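PDB 3FG2: putative rubredoxin reductase from Rhodopseudomonas palustris, which probably passes electrons from NADH through its bound FAD to a ferredoxin that serves the CYP199A2 cytochrome system. Local coordinates for residues P63-F66 and F67-Q70; P184-S187 and S188-D192; T265-P268 and H269-A272. One frame throughout, in Å; residues are numbered along the deposited sequence.

Interaction 1 (P63-F66 and F67-Q70)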
# COMPACT_ATOMS: atom_id res chain seq x y z
N PRO A 63 -1.06 -21.14 -6.80
CA PRO A 63 -2.13 -22.06 -6.40
C PRO A 63 -1.75 -22.89 -5.18
O PRO A 63 -0.58 -22.96 -4.80
CB PRO A 63 -2.34 -22.90 -7.66
CG PRO A 63 -0.97 -22.95 -8.26
CD PRO A 63 -0.49 -21.52 -8.10
N GLU A 64 -2.74 -23.50 -4.55
CA GLU A 64 -2.54 -24.31 -3.36
C GLU A 64 -1.38 -25.31 -3.45
O GLU A 64 -0.58 -25.44 -2.51
CB GLU A 64 -3.84 -25.03 -3.02
CG GLU A 64 -3.79 -25.89 -1.78
CD GLU A 64 -5.16 -26.07 -1.15
OE1 GLU A 64 -6.14 -26.26 -1.90
OE2 GLU A 64 -5.25 -26.01 0.10
N LYS A 65 -1.30 -26.03 -4.56
CA LYS A 65 -0.24 -27.02 -4.76
C LYS A 65 1.18 -26.45 -4.65
O LYS A 65 2.13 -27.18 -4.36
CB LYS A 65 -0.41 -27.68 -6.14
CG LYS A 65 0.68 -28.69 -6.46
CD LYS A 65 0.45 -29.35 -7.81
CE LYS A 65 1.51 -30.39 -8.09
NZ LYS A 65 1.55 -31.43 -7.02
N PHE A 66 1.31 -25.15 -4.89
CA PHE A 66 2.61 -24.50 -4.82
C PHE A 66 3.29 -24.62 -3.46
O PHE A 66 4.47 -24.98 -3.38
CB PHE A 66 2.47 -23.01 -5.16
CG PHE A 66 3.74 -22.23 -4.99
CD1 PHE A 66 4.75 -22.30 -5.95
CD2 PHE A 66 3.94 -21.43 -3.87
CE1 PHE A 66 5.94 -21.59 -5.79
CE2 PHE A 66 5.13 -20.71 -3.70
CZ PHE A 66 6.13 -20.79 -4.67
N PHE A 67 2.55 -24.32 -2.41
CA PHE A 67 3.10 -24.37 -1.06
C PHE A 67 3.57 -25.75 -0.64
O PHE A 67 4.50 -25.88 0.16
CB PHE A 67 2.06 -23.83 -0.06
CG PHE A 67 1.61 -22.43 -0.37
CD1 PHE A 67 0.62 -22.20 -1.32
CD2 PHE A 67 2.23 -21.34 0.23
CE1 PHE A 67 0.25 -20.91 -1.67
CE2 PHE A 67 1.88 -20.04 -0.12
CZ PHE A 67 0.89 -19.82 -1.07
N GLN A 68 2.94 -26.78 -1.19
CA GLN A 68 3.30 -28.16 -0.88
C GLN A 68 4.61 -28.50 -1.59
O GLN A 68 5.55 -29.01 -0.97
CB GLN A 68 2.18 -29.09 -1.34
CG GLN A 68 0.79 -28.60 -0.95
CD GLN A 68 -0.33 -29.54 -1.38
OE1 GLN A 68 -0.37 -30.01 -2.52
NE2 GLN A 68 -1.26 -29.81 -0.46
N ASP A 69 4.67 -28.20 -2.88
CA ASP A 69 5.86 -28.47 -3.68
C ASP A 69 7.07 -27.68 -3.16
O ASP A 69 8.21 -28.08 -3.37
CB ASP A 69 5.61 -28.08 -5.14
CG ASP A 69 4.42 -28.80 -5.74
OD1 ASP A 69 4.08 -28.50 -6.91
OD2 ASP A 69 3.83 -29.65 -5.05
N GLN A 70 6.80 -26.56 -2.49
CA GLN A 70 7.86 -25.71 -1.98
C GLN A 70 8.23 -25.97 -0.52
O GLN A 70 9.15 -25.34 0.01
CB GLN A 70 7.47 -24.24 -2.14
CG GLN A 70 7.27 -23.80 -3.58
CD GLN A 70 8.50 -24.00 -4.43
OE1 GLN A 70 9.62 -23.82 -3.96
NE2 GLN A 70 8.30 -24.36 -5.70
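F66 and F67 meet at right angles on the short helix 64-69. This helix belongs to a beta-alpha-beta unit of the FAD-binding, Rossmann-type part of the reductase. The pair is T-shaped: the edge of F66 points at the face of F67, with ring centroids 5.5 Å apart and planes at 86°. CD2 of F66 stands 4.1 Å above the plane of the F67 ring, over its centre. In F66, CG is anti to the backbone N (chi1 175°), which puts the ring beside its own carbonyl, on the side from which Q70 comes. There Q70 CG makes a CH-pi contact, 3.5 Å from the F66 centroid and over the face. The amide of Q70 lies over the CE1 side of the ring, its plane tilted 27° from it, and NE2 is 3.6 Å from F66 CE1. R62 adds a cation-pi contact to F66. F14 of helix 11-22 touches both phenylalanines. On the exposed side, K65 is extended as far as CE and then bends towards D69. CE of K65 passes 3.4 Å from D69 OD1. The salt bridge at the end is weak, with K65 NZ 3.5 Å from D69 OD2. The backbone beneath this pair is firmer: D69 N gives a nearly straight hydrogen bond to K65 O at 3.1 Å. At the end of the helix, Q70 N bonds to F66 O at 3.0 Å.

Interaction 2 (P184-S187 and S188-D192)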
# COMPACT_ATOMS: atom_id res chain seq x y z
N PRO A 184 1.50 18.88 -6.18
CA PRO A 184 0.34 19.59 -6.74
C PRO A 184 -0.01 19.38 -8.21
O PRO A 184 -1.19 19.28 -8.55
CB PRO A 184 0.66 21.05 -6.43
CG PRO A 184 1.42 20.96 -5.14
CD PRO A 184 2.36 19.81 -5.43
N GLU A 185 0.98 19.30 -9.09
CA GLU A 185 0.70 19.11 -10.51
C GLU A 185 -0.02 17.79 -10.77
O GLU A 185 -0.82 17.69 -11.70
CB GLU A 185 1.98 19.18 -11.35
CG GLU A 185 2.84 20.42 -11.10
CD GLU A 185 3.56 20.38 -9.74
OE1 GLU A 185 3.94 19.27 -9.27
OE2 GLU A 185 3.75 21.47 -9.14
N ILE A 186 0.27 16.77 -9.96
CA ILE A 186 -0.39 15.48 -10.13
C ILE A 186 -1.82 15.56 -9.60
O ILE A 186 -2.76 15.08 -10.24
CB ILE A 186 0.37 14.35 -9.41
CG1 ILE A 186 1.79 14.23 -9.99
CG2 ILE A 186 -0.36 13.03 -9.56
CD1 ILE A 186 1.82 14.00 -11.50
N SER A 187 -2.00 16.18 -8.43
CA SER A 187 -3.33 16.31 -7.85
C SER A 187 -4.23 17.05 -8.82
O SER A 187 -5.35 16.62 -9.10
CB SER A 187 -3.27 17.10 -6.54
OG SER A 187 -2.40 16.48 -5.62
N SER A 188 -3.74 18.18 -9.32
CA SER A 188 -4.49 18.99 -10.27
C SER A 188 -4.99 18.16 -11.46
O SER A 188 -6.18 18.17 -11.77
CB SER A 188 -3.62 20.15 -10.75
OG SER A 188 -4.31 20.96 -11.69
N TYR A 189 -4.07 17.45 -12.11
CA TYR A 189 -4.43 16.62 -13.27
C TYR A 189 -5.56 15.65 -12.94
O TYR A 189 -6.56 15.57 -13.66
CB TYR A 189 -3.22 15.81 -13.76
CG TYR A 189 -3.57 14.82 -14.85
CD1 TYR A 189 -3.80 15.26 -16.17
CD2 TYR A 189 -3.73 13.46 -14.57
CE1 TYR A 189 -4.19 14.36 -17.17
CE2 TYR A 189 -4.12 12.55 -15.57
CZ TYR A 189 -4.35 13.01 -16.87
OH TYR A 189 -4.74 12.13 -17.85
N PHE A 190 -5.40 14.91 -11.85
CA PHE A 190 -6.41 13.95 -11.47
C PHE A 190 -7.70 14.58 -10.98
O PHE A 190 -8.78 13.98 -11.08
CB PHE A 190 -5.84 12.97 -10.44
CG PHE A 190 -4.98 11.92 -11.05
CD1 PHE A 190 -3.59 11.99 -10.95
CD2 PHE A 190 -5.55 10.89 -11.79
CE1 PHE A 190 -2.79 11.04 -11.60
CE2 PHE A 190 -4.76 9.93 -12.44
CZ PHE A 190 -3.38 10.01 -12.34
N HIS A 191 -7.61 15.80 -10.46
CA HIS A 191 -8.81 16.49 -10.02
C HIS A 191 -9.63 16.78 -11.27
O HIS A 191 -10.85 16.62 -11.28
CB HIS A 191 -8.48 17.79 -9.31
CG HIS A 191 -9.66 18.70 -9.14
ND1 HIS A 191 -10.16 19.47 -10.17
CD2 HIS A 191 -10.49 18.90 -8.09
CE1 HIS A 191 -11.24 20.10 -9.76
NE2 HIS A 191 -11.47 19.77 -8.50
N ASP A 192 -8.96 17.21 -12.33
CA ASP A 192 -9.63 17.53 -13.59
C ASP A 192 -10.25 16.27 -14.21
O ASP A 192 -11.44 16.26 -14.56
CB ASP A 192 -8.64 18.15 -14.60
CG ASP A 192 -8.21 19.57 -14.22
OD1 ASP A 192 -8.90 20.22 -13.40
OD2 ASP A 192 -7.19 20.04 -14.76
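I186 and F190, one helical turn apart, run alongside each other off the same side of the helix. CG2 of I186 meets the ring of F190 at its edge, in the ring plane, 3.7 Å from F190 CD1. CG2 is anti to the backbone N of I186, which sets the methyl beside the carbonyl carbon and towards the next turn. The I186 carbonyl is near the same edge, its O 3.3 Å from F190 CD1. One face of the F190 ring receives Y189 CD2, 3.8 Å above the plane and over its centre. Under the side chains run the bonds of a regular alpha helix. F190 N bonds to I186 O at 3.1 Å with an N-H...O angle of 173°, and S188 N bonds to P184 O at 2.9 Å and is equally straight. Y189 N comes to E185 O from above the carbonyl plane, at 3.3 Å. These are the opening turns of helix 184-196, the crossover of a beta-alpha-beta unit between strands 167-171 and 200-202. Its apolar side rests on the antiparallel sheet of the C-terminal region. F190 reaches V368 and L329 there, and M178 from a loop. An alanine in place of F190 would probably leave I186 CG2 without its partner and open a gap toward V368 and L329. F352 meets Y189 edge to face, and Y189 OH is hydrogen-bonded to D327 OD1. The buried S187 OG is held by V177 O and R176 NH1.

Interaction 3 (T265-P268 and H269-A272); sequences TSDP and HISA
The H269 imidazole has P268 CG over one face, 4.3 Å above the plane and offset towards the rim. The other flat group, the D267 carboxylate, crosses I270, with OD1 3.4 Å from I270 CD1. D267 OD1 also makes a salt bridge to R84. D267 to I270 form a type II beta turn, closed by a hydrogen bond from I270 N to D267 O at 3.0 Å. H269 takes the third position of the turn with a positive phi of 94°, a place where glycine is common. Before the turn, T265 grips I270 O twice, through N at 3.0 Å and through OG1 at 2.9 Å. A chi1 of 64° sets OG1 between the backbone N and the carbonyl carbon. There the same hydroxyl both donates to I270 O and accepts from D267 N, at 3.0 Å, in an ST turn. Strand 270-272 is an outermost strand of a parallel sheet. It runs beside strand 101-104, where S271 shares backbone hydrogen bonds with L102 and L104. A272 packs on V259 of strand 257-259.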
# COMPACT_ATOMS: atom_id res chain seq x y z
N THR A 265 14.76 -6.56 14.50
CA THR A 265 14.27 -5.85 15.68
C THR A 265 15.39 -5.88 16.71
O THR A 265 16.50 -6.34 16.41
CB THR A 265 13.06 -6.55 16.30
OG1 THR A 265 13.46 -7.84 16.79
CG2 THR A 265 11.93 -6.70 15.27
N SER A 266 15.12 -5.39 17.91
CA SER A 266 16.13 -5.40 18.96
C SER A 266 16.40 -6.84 19.39
O SER A 266 17.37 -7.12 20.08
CB SER A 266 15.65 -4.57 20.15
OG SER A 266 14.39 -5.05 20.60
N ASP A 267 15.52 -7.75 18.98
CA ASP A 267 15.69 -9.15 19.31
C ASP A 267 16.11 -9.97 18.11
O ASP A 267 15.30 -10.24 17.21
CB ASP A 267 14.39 -9.76 19.85
CG ASP A 267 14.53 -11.26 20.18
OD1 ASP A 267 13.51 -11.94 20.40
OD2 ASP A 267 15.68 -11.76 20.23
N PRO A 268 17.40 -10.35 18.04
CA PRO A 268 17.77 -11.15 16.88
C PRO A 268 16.82 -12.34 16.99
O PRO A 268 16.32 -12.62 18.07
CB PRO A 268 19.23 -11.50 17.16
CG PRO A 268 19.30 -11.50 18.66
CD PRO A 268 18.49 -10.28 19.02
N HIS A 269 16.56 -13.02 15.88
CA HIS A 269 15.62 -14.15 15.84
C HIS A 269 14.27 -13.58 15.42
O HIS A 269 13.34 -14.33 15.16
CB HIS A 269 15.42 -14.84 17.20
CG HIS A 269 16.68 -15.34 17.83
ND1 HIS A 269 16.71 -15.85 19.11
CD2 HIS A 269 17.96 -15.40 17.38
CE1 HIS A 269 17.95 -16.19 19.42
NE2 HIS A 269 18.73 -15.92 18.39
N ILE A 270 14.17 -12.25 15.37
CA ILE A 270 12.92 -11.61 14.98
C ILE A 270 13.10 -10.42 14.03
O ILE A 270 13.69 -9.39 14.38
CB ILE A 270 12.12 -11.12 16.21
CG1 ILE A 270 11.78 -12.31 17.11
CG2 ILE A 270 10.83 -10.44 15.76
CD1 ILE A 270 10.86 -11.97 18.28
N SER A 271 12.56 -10.57 12.82
CA SER A 271 12.63 -9.52 11.81
C SER A 271 11.23 -9.00 11.50
O SER A 271 10.23 -9.67 11.77
CB SER A 271 13.24 -10.05 10.51
OG SER A 271 14.62 -10.32 10.67
N ALA A 272 11.16 -7.80 10.92
CA ALA A 272 9.89 -7.20 10.53
C ALA A 272 10.05 -6.68 9.11
O ALA A 272 11.04 -6.02 8.80
CB ALA A 272 9.52 -6.07 11.48

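In the fold
Interactions 1 and 3 are both tied to one parallel sheet. The helix of interaction 1 leads into its edge strand 72-75, and interaction 3 runs into the other edge strand, 270-272. Their nearest atoms are about 18 Å apart. Interaction 2 lies on the opposite side of the chain's centre from both, in the unit of the second parallel sheet, with its centre 44 Å from that of interaction 1 and 41 Å from that of interaction 3. None touches FAD, yet the side chains of F67, F190 and I270 each lie about 12 Å from it. FAD-binding side chains near them are R42 (about 10 Å from F67), K47 (about 11 Å from F190) and M79 (about 8 Å from I270).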